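Local atomic coordinates of tRNA threonylcarbamoyladenosine dehydratase (Escherichia coli, PDB entry 4D79), a protein that catalyses the ATP-dependent dehydration of threonylcarbamoyladenosine at position 37 of tRNAs to its cyclic form and can accept sulfur from the cysteine desulfurase CsdA in vitro. Residues V132-R143 and K180-V191; Y20-A31 and L257-A265. All blocks are in the same frame, centred on the assembly; numbering follows the deposited sequence.

Contact 1 of 2, residues V132-R143 and K180-V191; sequences VRPKAALIAYCR and KLRERLKSDFGV
Within the Rossmann-like ThiF fold, the helix that follows strand 124-127 meets the helix of 176-189 through reciprocal knobs-into-holes packing: Ala136 sits among Leu181, Arg184, Leu185 and Phe189, and Leu181 among Val132, Lys135, Ala136 and Ile139. The axes of the two segments cross at -65°, with Ala136 and Ala140 pointing at the partner helix, which probably helps the axes come to 9.2 Å. Leu181 carries CG anti to its own amide nitrogen (chi1 177°), which sends its branches across the interface: CD1 lies 3.5 Å from Ala136 N, while CD2 meets Ile139 CD1 tip to tip at 3.4 Å, tighter than an ordinary carbon-carbon contact. Lys135 runs its aliphatic chain across Leu181 at roughly a right angle, and its NZ continues beyond the pair to Asp127, Ile129 and Thr152. Toward the end of helix 176-189, the Phe189 ring receives Ala140 CB over one face, a CH-pi contact 4.0 Å from the centroid and 29° off the normal. The ring's far end reaches Ala137, with CZ 3.5 Å from Ala137 CA. After Gly190, whose positive phi turns the chain, Val191 comes back to the interface; its CG1 stands 3.5 Å above the Arg143 guanidinium plane, over its centre, while Arg143 NE is hydrogen-bonded to Leu199 O. At the other extremity Arg184 NH1 approaches Arg133 CG to 3.4 Å, a tentative contact because the Arg133 side chain is poorly ordered. Arg184 also has a long salt bridge to Asp188. No hydrogen bond joins the segments, so their association rests on apolar contact, with the buried lysine ammonium satisfied by partners elsewhere and the two like-charged guanidiniums at the rim probably contributing little attraction.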
loop_
_atom_site.group_PDB
_atom_site.type_symbol
_atom_site.label_atom_id
_atom_site.label_comp_id
_atom_site.label_asym_id
_atom_site.label_seq_id
_atom_site.Cartn_x
_atom_site.Cartn_y
_atom_site.Cartn_z
ATOM N N VAL B 132 0.944 -23.627 -1.552
ATOM C CA VAL B 132 2.054 -24.067 -0.708
ATOM C C VAL B 132 3.094 -24.847 -1.508
ATOM O O VAL B 132 4.295 -24.743 -1.230
ATOM C CB VAL B 132 1.534 -24.880 0.485
ATOM C CG1 VAL B 132 2.691 -25.344 1.351
ATOM C CG2 VAL B 132 0.581 -24.040 1.301
ATOM N N ARG B 133 2.653 -25.680 -2.464
ATOM C CA ARG B 133 3.553 -26.579 -3.188
ATOM C C ARG B 133 4.661 -25.811 -3.905
ATOM O O ARG B 133 5.850 -26.046 -3.630
ATOM C CB ARG B 133 2.739 -27.398 -4.200
ATOM C CG ARG B 133 1.685 -28.369 -3.674
ATOM C CD ARG B 133 0.954 -29.030 -4.861
ATOM N NE ARG B 133 -0.151 -29.911 -4.475
ATOM C CZ ARG B 133 -1.402 -29.506 -4.247
ATOM N NH1 ARG B 133 -1.737 -28.228 -4.377
ATOM N NH2 ARG B 133 -2.335 -30.387 -3.901
ATOM N N PRO B 134 4.355 -24.911 -4.834
ATOM C CA PRO B 134 5.416 -24.124 -5.478
ATOM C C PRO B 134 6.128 -23.164 -4.527
ATOM O O PRO B 134 7.311 -22.862 -4.727
ATOM C CB PRO B 134 4.647 -23.370 -6.565
ATOM C CG PRO B 134 3.228 -23.261 -5.998
ATOM C CD PRO B 134 3.009 -24.522 -5.295
ATOM N N LYS B 135 5.424 -22.646 -3.524
ATOM C CA LYS B 135 6.039 -21.758 -2.546
ATOM C C LYS B 135 7.190 -22.457 -1.839
ATOM O O LYS B 135 8.283 -21.896 -1.709
ATOM C CB LYS B 135 4.980 -21.302 -1.538
ATOM C CG LYS B 135 5.344 -20.086 -0.728
ATOM C CD LYS B 135 4.106 -19.603 0.029
ATOM C CE LYS B 135 4.374 -18.323 0.791
ATOM N NZ LYS B 135 4.477 -17.126 -0.091
ATOM N N ALA B 136 6.951 -23.682 -1.367
ATOM C CA ALA B 136 7.996 -24.459 -0.713
ATOM C C ALA B 136 9.175 -24.704 -1.655
ATOM O O ALA B 136 10.327 -24.521 -1.266
ATOM C CB ALA B 136 7.416 -25.781 -0.216
ATOM N N ALA B 137 8.898 -25.047 -2.910
ATOM C CA ALA B 137 9.960 -25.299 -3.877
ATOM C C ALA B 137 10.795 -24.039 -4.126
ATOM O O ALA B 137 12.028 -24.108 -4.222
ATOM C CB ALA B 137 9.344 -25.802 -5.179
ATOM N N LEU B 138 10.142 -22.875 -4.230
ATOM C CA LEU B 138 10.888 -21.640 -4.428
ATOM C C LEU B 138 11.747 -21.338 -3.207
ATOM O O LEU B 138 12.937 -21.031 -3.328
ATOM C CB LEU B 138 9.930 -20.468 -4.720
ATOM C CG LEU B 138 10.569 -19.087 -4.938
ATOM C CD1 LEU B 138 11.436 -19.135 -6.184
ATOM C CD2 LEU B 138 9.509 -18.003 -5.063
ATOM N N ILE B 139 11.159 -21.437 -2.013
ATOM C CA ILE B 139 11.881 -21.078 -0.793
ATOM C C ILE B 139 13.068 -21.996 -0.572
ATOM O O ILE B 139 14.167 -21.534 -0.239
ATOM C CB ILE B 139 10.922 -21.081 0.409
ATOM C CG1 ILE B 139 9.983 -19.878 0.289
ATOM C CG2 ILE B 139 11.676 -21.043 1.764
ATOM C CD1 ILE B 139 8.855 -19.974 1.217
ATOM N N ALA B 140 12.859 -23.313 -0.720
ATOM C CA ALA B 140 13.936 -24.272 -0.512
ATOM C C ALA B 140 15.094 -24.006 -1.472
ATOM O O ALA B 140 16.257 -23.978 -1.057
ATOM C CB ALA B 140 13.388 -25.693 -0.650
ATOM N N TYR B 141 14.785 -23.718 -2.736
ATOM C CA TYR B 141 15.824 -23.437 -3.716
ATOM C C TYR B 141 16.589 -22.157 -3.387
ATOM O O TYR B 141 17.830 -22.144 -3.411
ATOM C CB TYR B 141 15.225 -23.359 -5.120
ATOM C CG TYR B 141 16.322 -23.261 -6.154
ATOM C CD1 TYR B 141 16.935 -24.417 -6.659
ATOM C CD2 TYR B 141 16.799 -22.038 -6.551
ATOM C CE1 TYR B 141 17.983 -24.336 -7.584
ATOM C CE2 TYR B 141 17.831 -21.930 -7.475
ATOM C CZ TYR B 141 18.427 -23.094 -7.967
ATOM O OH TYR B 141 19.432 -22.968 -8.868
ATOM N N CYS B 142 15.879 -21.042 -3.102
ATOM C CA CYS B 142 16.598 -19.812 -2.819
ATOM C C CYS B 142 17.390 -19.928 -1.534
ATOM O O CYS B 142 18.522 -19.445 -1.464
ATOM C CB CYS B 142 15.624 -18.617 -2.722
ATOM S SG CYS B 142 14.933 -18.267 -4.332
ATOM N N ARG B 143 16.817 -20.585 -0.518
ATOM C CA ARG B 143 17.532 -20.781 0.740
ATOM C C ARG B 143 18.836 -21.571 0.535
ATOM O O ARG B 143 19.896 -21.129 0.984
ATOM C CB ARG B 143 16.621 -21.493 1.731
ATOM C CG ARG B 143 17.214 -21.702 3.124
ATOM C CD ARG B 143 16.240 -22.585 3.908
ATOM N NE ARG B 143 16.666 -22.920 5.266
ATOM C CZ ARG B 143 17.307 -24.019 5.632
ATOM N NH1 ARG B 143 17.652 -24.944 4.736
ATOM N NH2 ARG B 143 17.607 -24.181 6.915
ATOM N N LYS B 180 1.507 -24.285 7.010
ATOM C CA LYS B 180 1.559 -25.364 6.027
ATOM C C LYS B 180 2.893 -25.382 5.296
ATOM O O LYS B 180 3.448 -26.463 5.017
ATOM C CB LYS B 180 0.407 -25.205 5.032
ATOM C CG LYS B 180 -0.954 -25.500 5.619
ATOM C CD LYS B 180 -2.074 -25.377 4.585
ATOM C CE LYS B 180 -2.465 -23.919 4.362
ATOM N NZ LYS B 180 -3.692 -23.762 3.526
ATOM N N LEU B 181 3.419 -24.187 4.996
ATOM C CA LEU B 181 4.684 -24.034 4.288
ATOM C C LEU B 181 5.830 -24.621 5.085
ATOM O O LEU B 181 6.667 -25.344 4.538
ATOM C CB LEU B 181 4.940 -22.557 4.003
ATOM C CG LEU B 181 6.218 -22.135 3.328
ATOM C CD1 LEU B 181 6.355 -22.806 1.955
ATOM C CD2 LEU B 181 6.206 -20.596 3.237
ATOM N N ARG B 182 5.874 -24.342 6.387
ATOM C CA ARG B 182 6.880 -24.980 7.229
ATOM C C ARG B 182 6.760 -26.497 7.166
ATOM O O ARG B 182 7.764 -27.204 7.076
ATOM C CB ARG B 182 6.742 -24.502 8.675
ATOM C CG ARG B 182 7.156 -23.061 8.878
ATOM C CD ARG B 182 7.272 -22.746 10.359
ATOM N NE ARG B 182 5.991 -22.874 11.037
ATOM C CZ ARG B 182 5.159 -21.869 11.287
ATOM N NH1 ARG B 182 5.466 -20.621 10.935
ATOM N NH2 ARG B 182 4.024 -22.109 11.906
ATOM N N GLU B 183 5.536 -27.015 7.183
ATOM C CA GLU B 183 5.363 -28.463 7.162
ATOM C C GLU B 183 5.829 -29.061 5.840
ATOM O O GLU B 183 6.477 -30.120 5.828
ATOM C CB GLU B 183 3.895 -28.805 7.447
ATOM C CG GLU B 183 3.407 -28.365 8.836
ATOM C CD GLU B 183 4.438 -28.591 9.935
ATOM O OE1 GLU B 183 4.657 -29.762 10.319
ATOM O OE2 GLU B 183 5.036 -27.597 10.410
ATOM N N ARG B 184 5.530 -28.398 4.714
ATOM C CA ARG B 184 5.960 -28.932 3.424
ATOM C C ARG B 184 7.467 -28.806 3.244
ATOM O O ARG B 184 8.105 -29.676 2.630
ATOM C CB ARG B 184 5.243 -28.237 2.267
ATOM C CG ARG B 184 5.428 -28.966 0.947
ATOM C CD ARG B 184 4.651 -30.283 0.966
ATOM N NE ARG B 184 3.211 -30.098 0.824
ATOM C CZ ARG B 184 2.580 -30.111 -0.349
ATOM N NH1 ARG B 184 3.259 -30.360 -1.462
ATOM N NH2 ARG B 184 1.266 -29.930 -0.410
ATOM N N LEU B 185 8.051 -27.718 3.734
ATOM C CA LEU B 185 9.498 -27.579 3.638
ATOM C C LEU B 185 10.201 -28.735 4.327
ATOM O O LEU B 185 11.207 -29.249 3.826
ATOM C CB LEU B 185 9.954 -26.257 4.247
ATOM C CG LEU B 185 9.745 -25.009 3.393
ATOM C CD1 LEU B 185 9.945 -23.725 4.197
ATOM C CD2 LEU B 185 10.685 -25.043 2.189
ATOM N N LYS B 186 9.688 -29.153 5.471
ATOM C CA LYS B 186 10.312 -30.238 6.207
ATOM C C LYS B 186 10.132 -31.563 5.471
ATOM O O LYS B 186 11.111 -32.246 5.162
ATOM C CB LYS B 186 9.742 -30.283 7.625
ATOM C CG LYS B 186 10.224 -31.461 8.477
ATOM C CD LYS B 186 9.730 -31.335 9.920
ATOM C CE LYS B 186 10.007 -32.590 10.744
ATOM N NZ LYS B 186 9.705 -32.396 12.199
ATOM N N SER B 187 8.892 -31.908 5.120
ATOM C CA SER B 187 8.610 -33.233 4.576
ATOM C C SER B 187 9.170 -33.396 3.167
ATOM O O SER B 187 9.679 -34.468 2.826
ATOM C CB SER B 187 7.103 -33.504 4.609
ATOM O OG SER B 187 6.398 -32.599 3.774
ATOM N N ASP B 188 9.092 -32.355 2.332
ATOM C CA ASP B 188 9.449 -32.478 0.919
ATOM C C ASP B 188 10.871 -32.042 0.582
ATOM O O ASP B 188 11.352 -32.384 -0.503
ATOM C CB ASP B 188 8.495 -31.656 0.040
ATOM C CG ASP B 188 7.145 -32.304 -0.111
ATOM O OD1 ASP B 188 6.766 -33.068 0.793
ATOM O OD2 ASP B 188 6.464 -32.054 -1.128
ATOM N N PHE B 189 11.530 -31.262 1.437
ATOM C CA PHE B 189 12.828 -30.677 1.117
ATOM C C PHE B 189 13.851 -30.799 2.233
ATOM O O PHE B 189 14.973 -30.299 2.078
ATOM C CB PHE B 189 12.663 -29.189 0.743
ATOM C CG PHE B 189 11.837 -28.978 -0.491
ATOM C CD1 PHE B 189 12.429 -29.056 -1.749
ATOM C CD2 PHE B 189 10.477 -28.751 -0.403
ATOM C CE1 PHE B 189 11.679 -28.891 -2.883
ATOM C CE2 PHE B 189 9.717 -28.586 -1.541
ATOM C CZ PHE B 189 10.316 -28.649 -2.778
ATOM N N GLY B 190 13.495 -31.420 3.351
ATOM C CA GLY B 190 14.415 -31.577 4.448
ATOM C C GLY B 190 14.801 -30.291 5.123
ATOM O O GLY B 190 15.806 -30.259 5.837
ATOM N N VAL B 191 14.034 -29.224 4.917
ATOM C CA VAL B 191 14.324 -27.924 5.515
ATOM C C VAL B 191 13.702 -27.890 6.903
ATOM O O VAL B 191 12.476 -27.930 7.044
ATOM C CB VAL B 191 13.794 -26.779 4.639
ATOM C CG1 VAL B 191 14.022 -25.450 5.311
ATOM C CG2 VAL B 191 14.460 -26.797 3.276
#

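Contact 2 of 2, residues Y20-A31 and L257-A265; sequences YGEKALQLFADA and LKKMMAKAA
Met261 is the knob of the tight part of this contact, sitting among Tyr20, Ala24, Leu27 and Phe28. Its CG is anti to the carbonyl carbon (chi1 -74°) and the chain bends at chi3, bringing SD up beside both aromatic rings: 3.7 Å from Tyr20 CD1 and 3.8 Å from Phe28 CZ. Both are Met-aromatic contacts of oblique geometry. Leu257 packs against the same phenylalanine from over one face, where its CD2 makes a CH-pi contact 4.2 Å from the ring centroid; the opposite face carries Ala24 O, offset toward the rim. Replacing Phe28 with an alanine would probably open a gap beneath Leu257 CD2 and leave the Met261 sulfur without its second aromatic partner in this contact. The helices lie near the two ends of the chain: 22-29 leads into the parallel strand 32-36, whereas 257-265 is part of the long helix 242-266, and the axes of the two short segments pass 10.8 Å apart at 111°. Met243 of the second subunit packs on Tyr20 and Leu257, which places this aromatic side next to the dimer partner. Farther along, Met260 CE touches Ala31 CB at 3.6 Å, and Met260 also rests on Tyr124 of strand 124-127. The outer side is looser. Leu27 lays CD2 against the backbone of Met260 and approaches Ala264 CB only to 4.3 Å, and the exposed Lys23 extends along this side until NZ stands 4.1 Å from that same methyl.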
loop_
_atom_site.group_PDB
_atom_site.type_symbol
_atom_site.label_atom_id
_atom_site.label_comp_id
_atom_site.label_asym_id
_atom_site.label_seq_id
_atom_site.Cartn_x
_atom_site.Cartn_y
_atom_site.Cartn_z
ATOM N N TYR B 20 16.995 7.664 0.162
ATOM C CA TYR B 20 17.924 6.554 0.370
ATOM C C TYR B 20 19.372 6.909 0.080
ATOM O O TYR B 20 20.269 6.164 0.487
ATOM C CB TYR B 20 17.526 5.374 -0.514
ATOM C CG TYR B 20 16.154 4.796 -0.219
ATOM C CD1 TYR B 20 15.966 3.895 0.813
ATOM C CD2 TYR B 20 15.069 5.126 -1.029
ATOM C CE1 TYR B 20 14.711 3.344 1.051
ATOM C CE2 TYR B 20 13.853 4.612 -0.815
ATOM C CZ TYR B 20 13.663 3.717 0.229
ATOM O OH TYR B 20 12.407 3.221 0.418
ATOM N N GLY B 21 19.618 8.003 -0.633
ATOM C CA GLY B 21 20.969 8.403 -0.959
ATOM C C GLY B 21 21.295 8.130 -2.419
ATOM O O GLY B 21 20.673 7.310 -3.080
ATOM N N GLU B 22 22.329 8.826 -2.908
ATOM C CA GLU B 22 22.764 8.678 -4.299
ATOM C C GLU B 22 23.276 7.271 -4.581
ATOM O O GLU B 22 22.993 6.709 -5.640
ATOM C CB GLU B 22 23.863 9.696 -4.648
ATOM C CG GLU B 22 23.453 11.161 -4.490
ATOM C CD GLU B 22 22.341 11.592 -5.433
ATOM O OE1 GLU B 22 21.910 10.784 -6.280
ATOM O OE2 GLU B 22 21.904 12.759 -5.338
ATOM N N LYS B 23 24.069 6.701 -3.668
ATOM C CA LYS B 23 24.608 5.365 -3.907
ATOM C C LYS B 23 23.480 4.359 -4.052
ATOM O O LYS B 23 23.511 3.488 -4.930
ATOM C CB LYS B 23 25.558 4.990 -2.773
ATOM C CG LYS B 23 26.377 3.731 -3.034
ATOM C CD LYS B 23 27.525 3.611 -2.037
ATOM C CE LYS B 23 28.452 2.446 -2.368
ATOM N NZ LYS B 23 27.806 1.120 -2.145
ATOM N N ALA B 24 22.454 4.486 -3.205
ATOM C CA ALA B 24 21.298 3.624 -3.302
ATOM C C ALA B 24 20.582 3.787 -4.641
ATOM O O ALA B 24 20.071 2.807 -5.193
ATOM C CB ALA B 24 20.356 3.918 -2.144
ATOM N N LEU B 25 20.454 5.017 -5.145
ATOM C CA LEU B 25 19.764 5.179 -6.424
ATOM C C LEU B 25 20.424 4.319 -7.503
ATOM O O LEU B 25 19.745 3.686 -8.318
ATOM C CB LEU B 25 19.743 6.648 -6.842
ATOM C CG LEU B 25 18.882 6.961 -8.076
ATOM C CD1 LEU B 25 17.380 6.919 -7.747
ATOM C CD2 LEU B 25 19.250 8.335 -8.678
ATOM N N GLN B 26 21.740 4.324 -7.547
ATOM C CA GLN B 26 22.449 3.516 -8.533
ATOM C C GLN B 26 22.341 2.027 -8.211
ATOM O O GLN B 26 22.183 1.201 -9.118
ATOM C CB GLN B 26 23.917 3.951 -8.627
ATOM C CG GLN B 26 24.681 3.184 -9.679
ATOM C CD GLN B 26 24.292 3.531 -11.084
ATOM O OE1 GLN B 26 24.604 4.617 -11.595
ATOM N NE2 GLN B 26 23.529 2.657 -11.695
ATOM N N LEU B 27 22.409 1.666 -6.927
ATOM C CA LEU B 27 22.230 0.264 -6.541
ATOM C C LEU B 27 20.890 -0.264 -7.034
ATOM O O LEU B 27 20.806 -1.381 -7.550
ATOM C CB LEU B 27 22.313 0.120 -5.017
ATOM C CG LEU B 27 22.160 -1.285 -4.429
ATOM C CD1 LEU B 27 23.383 -2.157 -4.779
ATOM C CD2 LEU B 27 21.976 -1.183 -2.923
ATOM N N PHE B 28 19.818 0.517 -6.816
ATOM C CA PHE B 28 18.494 0.126 -7.266
ATOM C C PHE B 28 18.433 0.038 -8.790
ATOM O O PHE B 28 17.833 -0.904 -9.350
ATOM C CB PHE B 28 17.418 1.102 -6.745
ATOM C CG PHE B 28 17.316 1.205 -5.224
ATOM C CD1 PHE B 28 17.914 0.285 -4.383
ATOM C CD2 PHE B 28 16.585 2.260 -4.637
ATOM C CE1 PHE B 28 17.791 0.408 -2.985
ATOM C CE2 PHE B 28 16.472 2.368 -3.248
ATOM C CZ PHE B 28 17.078 1.441 -2.432
ATOM N N ALA B 29 19.016 1.014 -9.485
ATOM C CA ALA B 29 18.957 0.990 -10.946
ATOM C C ALA B 29 19.668 -0.241 -11.519
ATOM O O ALA B 29 19.276 -0.766 -12.567
ATOM C CB ALA B 29 19.559 2.270 -11.521
ATOM N N ASP B 30 20.699 -0.707 -10.840
ATOM C CA ASP B 30 21.502 -1.852 -11.256
ATOM C C ASP B 30 20.900 -3.176 -10.805
ATOM O O ASP B 30 21.408 -4.244 -11.190
ATOM C CB ASP B 30 22.902 -1.753 -10.653
ATOM C CG ASP B 30 23.751 -0.693 -11.279
ATOM O OD1 ASP B 30 23.451 -0.316 -12.406
ATOM O OD2 ASP B 30 24.788 -0.322 -10.692
ATOM N N ALA B 31 19.836 -3.135 -10.007
ATOM C CA ALA B 31 19.290 -4.352 -9.411
ATOM C C ALA B 31 18.323 -5.031 -10.356
ATOM O O ALA B 31 17.693 -4.405 -11.209
ATOM C CB ALA B 31 18.591 -4.058 -8.089
ATOM N N LEU B 257 14.974 -3.883 0.102
ATOM C CA LEU B 257 15.828 -2.728 -0.200
ATOM C C LEU B 257 16.766 -2.414 0.946
ATOM O O LEU B 257 17.942 -2.088 0.719
ATOM C CB LEU B 257 15.009 -1.505 -0.544
ATOM C CG LEU B 257 14.129 -1.583 -1.788
ATOM C CD1 LEU B 257 13.470 -0.260 -2.084
ATOM C CD2 LEU B 257 14.905 -2.034 -2.993
ATOM N N LYS B 258 16.279 -2.540 2.180
ATOM C CA LYS B 258 17.152 -2.342 3.329
ATOM C C LYS B 258 18.280 -3.364 3.370
ATOM O O LYS B 258 19.435 -3.031 3.678
ATOM C CB LYS B 258 16.335 -2.396 4.592
ATOM C CG LYS B 258 17.147 -2.371 5.850
ATOM C CD LYS B 258 16.214 -2.408 7.042
ATOM C CE LYS B 258 15.566 -3.780 7.164
ATOM N NZ LYS B 258 14.907 -3.959 8.485
ATOM N N LYS B 259 17.946 -4.628 3.163
ATOM C CA LYS B 259 18.979 -5.662 3.180
ATOM C C LYS B 259 19.982 -5.474 2.043
ATOM O O LYS B 259 21.175 -5.718 2.233
ATOM C CB LYS B 259 18.320 -7.033 3.140
ATOM C CG LYS B 259 17.535 -7.338 4.357
ATOM C CD LYS B 259 18.370 -7.309 5.608
ATOM C CE LYS B 259 17.523 -7.511 6.860
ATOM N NZ LYS B 259 18.392 -7.419 8.064
ATOM N N MET B 260 19.529 -5.036 0.856
ATOM C CA MET B 260 20.456 -4.764 -0.247
ATOM C C MET B 260 21.395 -3.614 0.099
ATOM O O MET B 260 22.598 -3.671 -0.178
ATOM C CB MET B 260 19.680 -4.434 -1.518
ATOM C CG MET B 260 18.914 -5.558 -2.053
ATOM S SD MET B 260 17.709 -5.054 -3.295
ATOM C CE MET B 260 18.838 -4.436 -4.516
ATOM N N MET B 261 20.864 -2.562 0.712
ATOM C CA MET B 261 21.701 -1.443 1.124
ATOM C C MET B 261 22.673 -1.864 2.218
ATOM O O MET B 261 23.866 -1.524 2.155
ATOM C CB MET B 261 20.826 -0.269 1.576
ATOM C CG MET B 261 20.165 0.434 0.423
ATOM S SD MET B 261 18.971 1.684 0.909
ATOM C CE MET B 261 19.916 2.797 1.939
ATOM N N ALA B 262 22.212 -2.681 3.178
ATOM C CA ALA B 262 23.097 -3.106 4.255
ATOM C C ALA B 262 24.235 -3.961 3.715
ATOM O O ALA B 262 25.383 -3.846 4.167
ATOM C CB ALA B 262 22.329 -3.865 5.326
ATOM N N LYS B 263 23.919 -4.845 2.774
ATOM C CA LYS B 263 24.937 -5.712 2.174
ATOM C C LYS B 263 25.960 -4.900 1.399
ATOM O O LYS B 263 27.170 -5.128 1.527
ATOM C CB LYS B 263 24.266 -6.742 1.271
ATOM C CG LYS B 263 25.237 -7.806 0.696
ATOM C CD LYS B 263 24.512 -8.731 -0.266
ATOM C CE LYS B 263 25.257 -10.040 -0.481
ATOM N NZ LYS B 263 24.536 -10.910 -1.459
ATOM N N ALA B 264 25.499 -3.923 0.615
ATOM C CA ALA B 264 26.442 -3.099 -0.138
ATOM C C ALA B 264 27.368 -2.332 0.795
ATOM O O ALA B 264 28.578 -2.277 0.565
ATOM C CB ALA B 264 25.682 -2.166 -1.068
ATOM N N ALA B 265 26.841 -1.826 1.901
ATOM C CA ALA B 265 27.663 -1.101 2.864
ATOM C C ALA B 265 28.655 -2.013 3.567
ATOM O O ALA B 265 29.757 -1.574 3.917
ATOM C CB ALA B 265 26.771 -0.435 3.913
#

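Contacts 1 and 2 have centres 29 Å apart, and their nearest atoms stay about 10 Å from each other, so neither touches the other. Along the chain, both segments of contact 1 fall between the two segments of contact 2, which pairs an early helix with the last one. Strand 124-127 relates them: it supplies Asp127, partner of Lys135 in contact 1, and Tyr124, which Met260 of contact 2 touches. Contact 1 is the one at the nucleotide: Pro134 touches the bound ATP, and the Lys135 side chain lies about 7 Å from it. Contact 2 instead borders the second subunit, through Met243 of that chain.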